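Local coordinates for protein acetyltransferase, GNAT family (Streptococcus agalactiae 2603V/R, PDB 2PC1) that probably transfers an acyl group, most likely acetyl from acetyl-CoA as in other GNAT-family enzymes, to an acceptor that is not known, at residues A42-K46 and T47-Q51; V154-Q157 and H158-N161. All blocks are in the same frame, centred on the assembly; numbering follows the deposited sequence. Where two conformers were deposited one is given.

Interaction 1 (A42-K46 and T47-Q51); sequences AEIAK and TGSDQ. With SO4 (sulfate ion), chain B.
Where the helix that begins at residue 30 gives way to loop, the backbone tightens into i-to-i+3 bonds, Thr47 N to Ile44 O (3.0 Å) and Gly48 N to Ala45 O (3.1 Å), before Gly48 turns off with a positive phi of 85°, a backbone angle at which a CB would press on the preceding carbonyl. The plane of the Ile44 carbonyl is used by a side chain: Thr47 OG1 donates to Ile44 O at 2.6 Å, so the Ile44 oxygen is gripped by the amide and the hydroxyl of a single residue. With chi1 at 70°, OG1 lies between the backbone N and carbonyl carbon of Thr47, folded back over the last turn, where it also accepts a weak bond from Ser49 N. The Ile44 CG2 branch packs on Ser49 CB at 3.8 Å and against the backbone O of Gln51. Ser49 OG accepts from Gln51 N in an ST turn, and a water donating to both Ala45 O and Ser49 O bridges helix and loop. In one of the two deposited conformers of Glu43, its OE2 is met on the syn side by Lys46 NZ in a salt bridge. The extended Gln51 side chain carries NE2 to O4 of a sulfate, probably from the crystallisation liquor, at 2.9 Å; Trp52 NE1, Tyr58 OH and the backbone N of Arg116, in strand 111-119, also hydrogen-bond this ion. Hydrogen bonds from His150 NE2 to Asp50 OD1 and from Asn153 ND2 to Gln51 OE1 join this loop to the segment between strand 144-149 and helix 154-162.

Interaction 2 (V154-Q157 and H158-N161); sequences VTMQ and HILN. With SO4 (sulfate ion), chain C.
Met156, a selenomethionine here, lays its CG against CD1 of Leu160 one turn on (4.0 Å), the two side chains crossing at a slant. Its CG stands anti to the backbone N (chi1 -172°), but in the conformer described, one of two deposited, the chain then bends at both following torsions, and the terminal CE swings round to lie 4.2 Å from Ile159 CD1. In that conformer one residue touches the side chains three and four positions ahead. Thr155 adds a methyl: its CG2 runs alongside Ile159, meeting CD1 at 4.0 Å with both side chains pointing the same way. The frame beneath is plain alpha-helix, four successive i-to-i+4 bonds from His158 N to Val154 O through Asn161 N to Gln157 O, of which Leu160 N to Met156 O measures 2.9 Å. The imidazole of His158 serves a different partner. A chi1 of -179° sets CG anti to the backbone N, and the end of the side chain leads away from residues 154-157. His158 NE2 donates to sulfate O2, which lies in the ring plane, over 2.8 Å and nearly straight, at 178°. Lys162 also binds this sulfate, which probably came from the crystallisation liquor. At the start of the helix Asn153 OD1 accepts from Met156 N, and Gln157 turns back to give its NE2 to His150 O. The faces of the helix are divided among its neighbours: Ile159 packs on Ala129 and Leu133 of helix 127-139, Leu160 on Cys147 of strand 144-149 and Tyr180 of strand 177-183, and Gln157 on Thr149, Leu178 and Tyr180 of the same two strands.

In the fold
Along the chain the two contacts come in series, neither crossing nor nesting. After strands 15-17 and 20-24, interaction 1 closes the turn by which helix 30-46 passes into the loop toward helix 61-70. Beyond that helix the chain builds strands 73-78, 81-91 and 111-119, helix 127-139 and strand 144-149 before interaction 2 spans successive turns of helix 154-162, a local contact that closes no loop. The centres of interaction 1 and interaction 2 are about 15 Å apart. They do not touch, yet residues 150-153 link them, bonding to the 47-51 loop on one side and to helix 154-162 on the other, as part of the mixed-sheet GNAT fold.

Interaction 1 (A42-K46 and T47-Q51)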
loop_
_atom_site.group_PDB
_atom_site.type_symbol
_atom_site.label_atom_id
_atom_site.label_comp_id
_atom_site.label_asym_id
_atom_site.label_seq_id
_atom_site.Cartn_x
_atom_site.Cartn_y
_atom_site.Cartn_z
ATOM N N ALA A 42 -3.877 -6.608 -13.544
ATOM C CA ALA A 42 -3.558 -7.629 -14.542
ATOM C C ALA A 42 -2.311 -8.400 -14.137
ATOM O O ALA A 42 -2.175 -9.592 -14.423
ATOM C CB ALA A 42 -3.374 -6.994 -15.884
ATOM N N GLU A 43 -1.359 -7.710 -13.537
ATOM C CA GLU A 43 -0.138 -8.388 -13.116
ATOM C C GLU A 43 -0.451 -9.332 -11.963
ATOM O O GLU A 43 0.001 -10.492 -11.960
ATOM C CB GLU A 43 0.986 -7.400 -12.783
ATOM C CG GLU A 43 1.531 -6.673 -14.019
ATOM C CD GLU A 43 2.013 -7.614 -15.139
ATOM O OE1 GLU A 43 3.048 -8.261 -14.931
ATOM O OE2 GLU A 43 1.378 -7.703 -16.222
ATOM N N ILE A 44 -1.254 -8.894 -11.001
ATOM C CA ILE A 44 -1.695 -9.815 -9.954
ATOM C C ILE A 44 -2.378 -11.072 -10.519
ATOM O O ILE A 44 -2.177 -12.201 -10.006
ATOM C CB ILE A 44 -2.652 -9.127 -8.966
ATOM C CG1 ILE A 44 -1.912 -8.035 -8.210
ATOM C CG2 ILE A 44 -3.252 -10.160 -7.989
ATOM C CD1 ILE A 44 -2.792 -7.151 -7.384
ATOM N N ALA A 45 -3.196 -10.919 -11.560
ATOM C CA ALA A 45 -3.973 -12.039 -12.066
ATOM C C ALA A 45 -3.051 -13.129 -12.576
ATOM O O ALA A 45 -3.344 -14.319 -12.449
ATOM C CB ALA A 45 -4.902 -11.579 -13.161
ATOM N N LYS A 46 -1.920 -12.731 -13.145
ATOM C CA LYS A 46 -0.943 -13.696 -13.661
ATOM C C LYS A 46 -0.386 -14.634 -12.582
ATOM O O LYS A 46 0.090 -15.724 -12.893
ATOM C CB LYS A 46 0.194 -12.980 -14.385
ATOM C CG LYS A 46 -0.239 -12.325 -15.674
ATOM C CD LYS A 46 0.880 -11.543 -16.300
ATOM C CE LYS A 46 0.472 -11.005 -17.661
ATOM N NZ LYS A 46 1.529 -10.118 -18.225
ATOM N N THR A 47 -0.469 -14.230 -11.321
ATOM C CA THR A 47 0.026 -15.042 -10.199
ATOM C C THR A 47 -0.976 -16.068 -9.687
ATOM O O THR A 47 -0.644 -16.900 -8.835
ATOM C CB THR A 47 0.449 -14.160 -9.016
ATOM O OG1 THR A 47 -0.708 -13.570 -8.402
ATOM C CG2 THR A 47 1.401 -13.079 -9.444
ATOM N N GLY A 48 -2.207 -16.015 -10.179
ATOM C CA GLY A 48 -3.264 -16.918 -9.708
ATOM C C GLY A 48 -3.983 -16.446 -8.456
ATOM O O GLY A 48 -4.919 -17.091 -7.976
ATOM N N SER A 49 -3.565 -15.302 -7.939
ATOM C CA SER A 49 -4.208 -14.690 -6.786
ATOM C C SER A 49 -5.564 -14.113 -7.137
ATOM O O SER A 49 -5.768 -13.614 -8.239
ATOM C CB SER A 49 -3.312 -13.577 -6.279
ATOM O OG SER A 49 -3.891 -12.904 -5.177
ATOM N N ASP A 50 -6.468 -14.101 -6.161
ATOM C CA ASP A 50 -7.741 -13.436 -6.338
ATOM C C ASP A 50 -7.723 -11.998 -5.822
ATOM O O ASP A 50 -8.740 -11.316 -5.894
ATOM C CB ASP A 50 -8.897 -14.247 -5.730
ATOM C CG ASP A 50 -8.811 -14.395 -4.225
ATOM O OD1 ASP A 50 -7.889 -13.865 -3.580
ATOM O OD2 ASP A 50 -9.715 -15.078 -3.681
ATOM N N GLN A 51 -6.572 -11.510 -5.351
ATOM C CA GLN A 51 -6.456 -10.139 -4.908
ATOM C C GLN A 51 -6.824 -9.179 -6.036
ATOM O O GLN A 51 -6.253 -9.250 -7.117
ATOM C CB GLN A 51 -5.039 -9.841 -4.417
ATOM C CG GLN A 51 -4.918 -8.452 -3.832
ATOM C CD GLN A 51 -3.584 -8.192 -3.173
ATOM O OE1 GLN A 51 -2.580 -8.825 -3.507
ATOM N NE2 GLN A 51 -3.561 -7.239 -2.237
HETATM S S SO4 B . -5.475 -3.956 -0.596
HETATM O O1 SO4 B . -5.324 -2.995 -1.662
HETATM O O2 SO4 B . -4.312 -3.864 0.281
HETATM O O3 SO4 B . -6.685 -3.727 0.170
HETATM O O4 SO4 B . -5.503 -5.284 -1.202
HETATM O O HOH W 1 -5.710 -14.803 -10.731
#

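Interaction 2 (V154-Q157 and H158-N161)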
loop_
_atom_site.group_PDB
_atom_site.type_symbol
_atom_site.label_atom_id
_atom_site.label_comp_id
_atom_site.label_asym_id
_atom_site.label_seq_id
_atom_site.Cartn_x
_atom_site.Cartn_y
_atom_site.Cartn_z
ATOM N N VAL A 154 3.907 -12.452 -3.090
ATOM C CA VAL A 154 5.274 -12.599 -2.618
ATOM C C VAL A 154 6.043 -11.331 -2.917
ATOM O O VAL A 154 6.939 -10.962 -2.144
ATOM C CB VAL A 154 5.943 -13.863 -3.221
ATOM C CG1 VAL A 154 7.452 -13.878 -2.928
ATOM C CG2 VAL A 154 5.285 -15.082 -2.645
ATOM N N THR A 155 5.700 -10.628 -3.992
ATOM C CA THR A 155 6.381 -9.396 -4.312
ATOM C C THR A 155 6.183 -8.371 -3.186
ATOM O O THR A 155 7.125 -7.721 -2.745
ATOM C CB THR A 155 5.882 -8.846 -5.640
ATOM O OG1 THR A 155 6.180 -9.818 -6.666
ATOM C CG2 THR A 155 6.527 -7.489 -5.972
HETATM N N MSE A 156 4.945 -8.220 -2.713
HETATM C CA MSE A 156 4.676 -7.313 -1.628
HETATM C C MSE A 156 5.288 -7.794 -0.326
HETATM O O MSE A 156 5.815 -6.986 0.443
HETATM C CB MSE A 156 3.181 -7.094 -1.435
HETATM C CG MSE A 156 2.836 -6.012 -0.439
HETATM SE SE MSE A 156 3.573 -4.276 -0.855
HETATM C CE MSE A 156 3.086 -4.113 -2.743
ATOM N N GLN A 157 5.259 -9.094 -0.071
ATOM C CA GLN A 157 5.930 -9.627 1.133
ATOM C C GLN A 157 7.395 -9.225 1.096
ATOM O O GLN A 157 7.987 -8.845 2.109
ATOM C CB GLN A 157 5.792 -11.119 1.182
ATOM C CG GLN A 157 4.343 -11.549 1.407
ATOM C CD GLN A 157 4.094 -12.982 1.097
ATOM O OE1 GLN A 157 4.945 -13.807 1.323
ATOM N NE2 GLN A 157 2.892 -13.290 0.579
ATOM N N HIS A 158 8.000 -9.355 -0.065
ATOM C CA HIS A 158 9.410 -9.066 -0.198
ATOM C C HIS A 158 9.701 -7.594 0.079
ATOM O O HIS A 158 10.605 -7.242 0.835
ATOM C CB HIS A 158 9.887 -9.450 -1.597
ATOM C CG HIS A 158 11.341 -9.199 -1.792
ATOM N ND1 HIS A 158 12.306 -10.058 -1.330
ATOM C CD2 HIS A 158 12.001 -8.143 -2.327
ATOM C CE1 HIS A 158 13.500 -9.557 -1.588
ATOM N NE2 HIS A 158 13.341 -8.397 -2.205
ATOM N N ILE A 159 8.907 -6.734 -0.538
ATOM C CA ILE A 159 9.054 -5.294 -0.339
ATOM C C ILE A 159 8.926 -4.927 1.149
ATOM O O ILE A 159 9.730 -4.171 1.685
ATOM C CB ILE A 159 8.052 -4.521 -1.195
ATOM C CG1 ILE A 159 8.390 -4.652 -2.687
ATOM C CG2 ILE A 159 8.013 -3.065 -0.777
ATOM C CD1 ILE A 159 7.236 -4.296 -3.593
ATOM N N LEU A 160 7.919 -5.484 1.815
ATOM C CA LEU A 160 7.716 -5.175 3.230
ATOM C C LEU A 160 8.890 -5.638 4.071
ATOM O O LEU A 160 9.357 -4.917 4.947
ATOM C CB LEU A 160 6.389 -5.750 3.700
ATOM C CG LEU A 160 5.138 -5.120 3.046
ATOM C CD1 LEU A 160 3.909 -5.889 3.455
ATOM C CD2 LEU A 160 5.001 -3.640 3.409
ATOM N N ASN A 161 9.413 -6.815 3.762
ATOM C CA ASN A 161 10.590 -7.365 4.454
ATOM C C ASN A 161 11.773 -6.415 4.252
ATOM O O ASN A 161 12.481 -6.064 5.218
ATOM C CB ASN A 161 10.862 -8.771 3.901
ATOM C CG ASN A 161 12.061 -9.418 4.494
ATOM O OD1 ASN A 161 13.178 -9.055 4.159
ATOM N ND2 ASN A 161 11.843 -10.445 5.315
HETATM S S SO4 C . 14.997 -6.428 -4.481
HETATM O O1 SO4 C . 15.692 -7.215 -5.503
HETATM O O2 SO4 C . 15.444 -6.783 -3.144
HETATM O O3 SO4 C . 15.220 -4.994 -4.728
HETATM O O4 SO4 C . 13.560 -6.726 -4.607
#